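Local coordinates for alkyl hydroperoxide reductase AhpD (Legionella pneumophila, PDB 5DIK), which probably reduces alkyl hydroperoxides as a member of the carboxymuconolactone decarboxylase family and may take part in the antioxidative response of the bacterium, at residues T55-A60 against S77-K82. Residues are numbered along the deposited sequence; the frame is centred on the assembly and turned at random.
Sequences TKELIA and SQTLVK
L80 drives one of its methyls, CD2, into the angle between E57 and L58, where it lies 3.5 Å from E57 CB and 3.7 Å from L58 CD2. The two leucines cross at about a right angle and touch through their CD2 methyls. The forked, wholly apolar leucine end suits a spot where several helices converge, since its two methyls can meet different neighbours: L90 of helix 87-99 and M61 also touch L80, while L58 touches T93 of helix 87-99 in its own chain and L51 of the second subunit. This is the tightly packed, buried side. The pair belongs to an antiparallel helical hairpin, helix 53-66 followed by helix 70-82, inside the all-helical AhpD-like fold; the local axes stand 9.7 Å apart at 159°, and the disulfide C69-C72 joins the link between the helices to the first turn of helix 70-82. The T79 edge is the solvent side, for T79 is partly exposed, though its methyl CG2 still rests 3.5 Å from E57 CD and 3.6 Å from E57 CG. Glutamate suits its place because its aliphatic stem packs against L80 and T79, while a bend at chi2 (-62°) takes the chain across T79, bringing CD and OE1 against CG2, and OE1 is hydrogen-bonded to H76 ND1. Threonine serves two needs, giving a methyl to the neighbour and a hydroxyl, OG1, that bonds back to F75 O in its own helix.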
ATOM      1  N   THR A  55       8.399 -23.746   1.134  1.00 18.12           N
ATOM      2  CA  THR A  55       8.830 -22.659   0.264  1.00 18.48           C
ATOM      3  C   THR A  55       7.699 -21.669   0.019  1.00 17.70           C
ATOM      4  O   THR A  55       7.935 -20.461   0.051  1.00 16.02           O
ATOM      5  CB  THR A  55       9.384 -23.177  -1.074  1.00 19.55           C
ATOM      6  OG1 THR A  55      10.504 -24.017  -0.815  1.00 19.85           O
ATOM      7  CG2 THR A  55       9.849 -22.038  -1.985  1.00 20.46           C
ATOM      8  N   LYS A  56       6.497 -22.184  -0.292  1.00 16.14           N
ATOM      9  CA  LYS A  56       5.322 -21.348  -0.464  1.00 16.36           C
ATOM     10  C   LYS A  56       4.995 -20.554   0.787  1.00 16.96           C
ATOM     11  O   LYS A  56       4.650 -19.364   0.695  1.00 14.42           O
ATOM     12  CB  LYS A  56       4.109 -22.151  -0.930  1.00 16.86           C
ATOM     13  CG  LYS A  56       4.268 -22.619  -2.354  1.00 17.96           C
ATOM     14  CD  LYS A  56       3.011 -23.272  -2.860  1.00 19.15           C
ATOM     15  CE  LYS A  56       3.273 -23.897  -4.219  1.00 22.11           C
ATOM     16  NZ  LYS A  56       2.004 -24.313  -4.813  1.00 25.18           N
ATOM     17  N   GLU A  57       5.167 -21.148   1.964  1.00 16.43           N
ATOM     18  CA  GLU A  57       4.947 -20.383   3.176  1.00 18.67           C
ATOM     19  C   GLU A  57       5.987 -19.308   3.440  1.00 16.72           C
ATOM     20  O   GLU A  57       5.653 -18.310   4.090  1.00 16.93           O
ATOM     21  CB  GLU A  57       4.893 -21.265   4.437  1.00 22.32           C
ATOM     22  CG  GLU A  57       3.572 -21.936   4.602  1.00 28.25           C
ATOM     23  CD  GLU A  57       2.397 -20.980   4.773  1.00 27.61           C
ATOM     24  OE1 GLU A  57       2.403 -20.096   5.647  1.00 33.22           O
ATOM     25  OE2 GLU A  57       1.416 -21.216   4.079  1.00 30.59           O
ATOM     26  N   LEU A  58       7.236 -19.539   3.029  1.00 15.83           N
ATOM     27  CA  LEU A  58       8.254 -18.521   3.094  1.00 15.91           C
ATOM     28  C   LEU A  58       7.843 -17.328   2.211  1.00 15.77           C
ATOM     29  O   LEU A  58       8.005 -16.170   2.611  1.00 14.90           O
ATOM     30  CB  LEU A  58       9.628 -19.075   2.716  1.00 16.75           C
ATOM     31  CG  LEU A  58      10.225 -20.027   3.756  1.00 18.64           C
ATOM     32  CD1 LEU A  58      11.428 -20.740   3.199  1.00 19.41           C
ATOM     33  CD2 LEU A  58      10.588 -19.287   5.041  1.00 19.40           C
ATOM     34  N   ILE A  59       7.285 -17.608   1.036  1.00 14.58           N
ATOM     35  CA  ILE A  59       6.754 -16.555   0.176  1.00 15.20           C
ATOM     36  C   ILE A  59       5.614 -15.811   0.865  1.00 14.39           C
ATOM     37  O   ILE A  59       5.596 -14.572   0.871  1.00 14.91           O
ATOM     38  CB  ILE A  59       6.298 -17.117  -1.181  1.00 15.83           C
ATOM     39  CG1 ILE A  59       7.515 -17.642  -1.951  1.00 17.14           C
ATOM     40  CG2 ILE A  59       5.541 -16.061  -2.000  1.00 15.64           C
ATOM     41  CD1 ILE A  59       7.121 -18.537  -3.114  1.00 18.09           C
ATOM     42  N   ALA A  60       4.700 -16.544   1.490  1.00 14.01           N
ATOM     43  CA  ALA A  60       3.589 -15.923   2.229  1.00 14.71           C
ATOM     44  C   ALA A  60       4.111 -15.021   3.348  1.00 14.18           C
ATOM     45  O   ALA A  60       3.578 -13.940   3.556  1.00 13.97           O
ATOM     46  CB  ALA A  60       2.644 -16.971   2.787  1.00 14.57           C
ATOM     47  N   SER A  77       3.840 -17.415  10.536  1.00 20.87           N
ATOM     48  CA  SER A  77       4.884 -17.858  11.498  1.00 22.73           C
ATOM     49  C   SER A  77       4.587 -19.226  12.086  1.00 22.44           C
ATOM     50  O   SER A  77       5.439 -20.112  12.149  1.00 22.76           O
ATOM     51  CB  SER A  77       4.964 -16.878  12.668  1.00 23.74           C
ATOM     52  OG  SER A  77       5.773 -15.821  12.268  1.00 31.34           O
ATOM     53  N   GLN A  78       3.357 -19.366  12.534  1.00 24.14           N
ATOM     54  CA  GLN A  78       2.876 -20.600  13.129  1.00 25.72           C
ATOM     55  C   GLN A  78       2.964 -21.765  12.143  1.00 25.11           C
ATOM     56  O   GLN A  78       3.461 -22.852  12.470  1.00 21.50           O
ATOM     57  CB  GLN A  78       1.454 -20.360  13.621  1.00 27.22           C
ATOM     58  CG  GLN A  78       0.807 -21.488  14.354  1.00 29.49           C
ATOM     59  CD  GLN A  78      -0.558 -21.077  14.869  1.00 34.92           C
ATOM     60  OE1 GLN A  78      -1.372 -20.510  14.136  1.00 31.86           O
ATOM     61  NE2 GLN A  78      -0.812 -21.342  16.149  1.00 36.09           N
ATOM     62  N   THR A  79       2.520 -21.531  10.914  1.00 21.57           N
ATOM     63  CA  THR A  79       2.633 -22.533   9.870  1.00 21.32           C
ATOM     64  C   THR A  79       4.113 -22.868   9.547  1.00 20.21           C
ATOM     65  O   THR A  79       4.444 -24.022   9.319  1.00 19.78           O
ATOM     66  CB  THR A  79       1.878 -22.058   8.608  1.00 20.34           C
ATOM     67  OG1 THR A  79       0.525 -21.809   8.968  1.00 19.61           O
ATOM     68  CG2 THR A  79       1.891 -23.091   7.538  1.00 23.94           C
ATOM     69  N   LEU A  80       4.989 -21.863   9.488  1.00 19.47           N
ATOM     70  CA  LEU A  80       6.405 -22.123   9.197  1.00 21.12           C
ATOM     71  C   LEU A  80       7.026 -23.056  10.258  1.00 21.93           C
ATOM     72  O   LEU A  80       7.802 -23.953   9.925  1.00 23.80           O
ATOM     73  CB  LEU A  80       7.207 -20.847   9.141  1.00 21.37           C
ATOM     74  CG  LEU A  80       7.054 -20.010   7.873  1.00 22.54           C
ATOM     75  CD1 LEU A  80       7.843 -18.732   8.085  1.00 24.35           C
ATOM     76  CD2 LEU A  80       7.528 -20.723   6.630  1.00 23.08           C
ATOM     77  N   VAL A  81       6.671 -22.834  11.515  1.00 23.22           N
ATOM     78  CA  VAL A  81       7.125 -23.734  12.588  1.00 24.83           C
ATOM     79  C   VAL A  81       6.589 -25.147  12.349  1.00 27.06           C
ATOM     80  O   VAL A  81       7.342 -26.129  12.367  1.00 29.09           O
ATOM     81  CB  VAL A  81       6.702 -23.219  13.956  1.00 23.43           C
ATOM     82  CG1 VAL A  81       6.958 -24.270  15.044  1.00 25.46           C
ATOM     83  CG2 VAL A  81       7.445 -21.933  14.253  1.00 23.21           C
ATOM     84  N   LYS A  82       5.303 -25.253  12.056  1.00 28.24           N
ATOM     85  CA  LYS A  82       4.715 -26.549  11.708  1.00 32.12           C
ATOM     86  C   LYS A  82       5.396 -27.242  10.527  1.00 29.88           C
ATOM     87  O   LYS A  82       5.563 -28.456  10.536  1.00 26.43           O
ATOM     88  CB  LYS A  82       3.225 -26.397  11.433  1.00 37.43           C
ATOM     89  CG  LYS A  82       2.508 -27.724  11.266  1.00 44.12           C
ATOM     90  CD  LYS A  82       1.049 -27.522  10.910  1.00 48.31           C
ATOM     91  CE  LYS A  82       0.356 -28.868  10.757  1.00 54.82           C
ATOM     92  NZ  LYS A  82      -1.108 -28.696  10.539  1.00 61.23           N
TER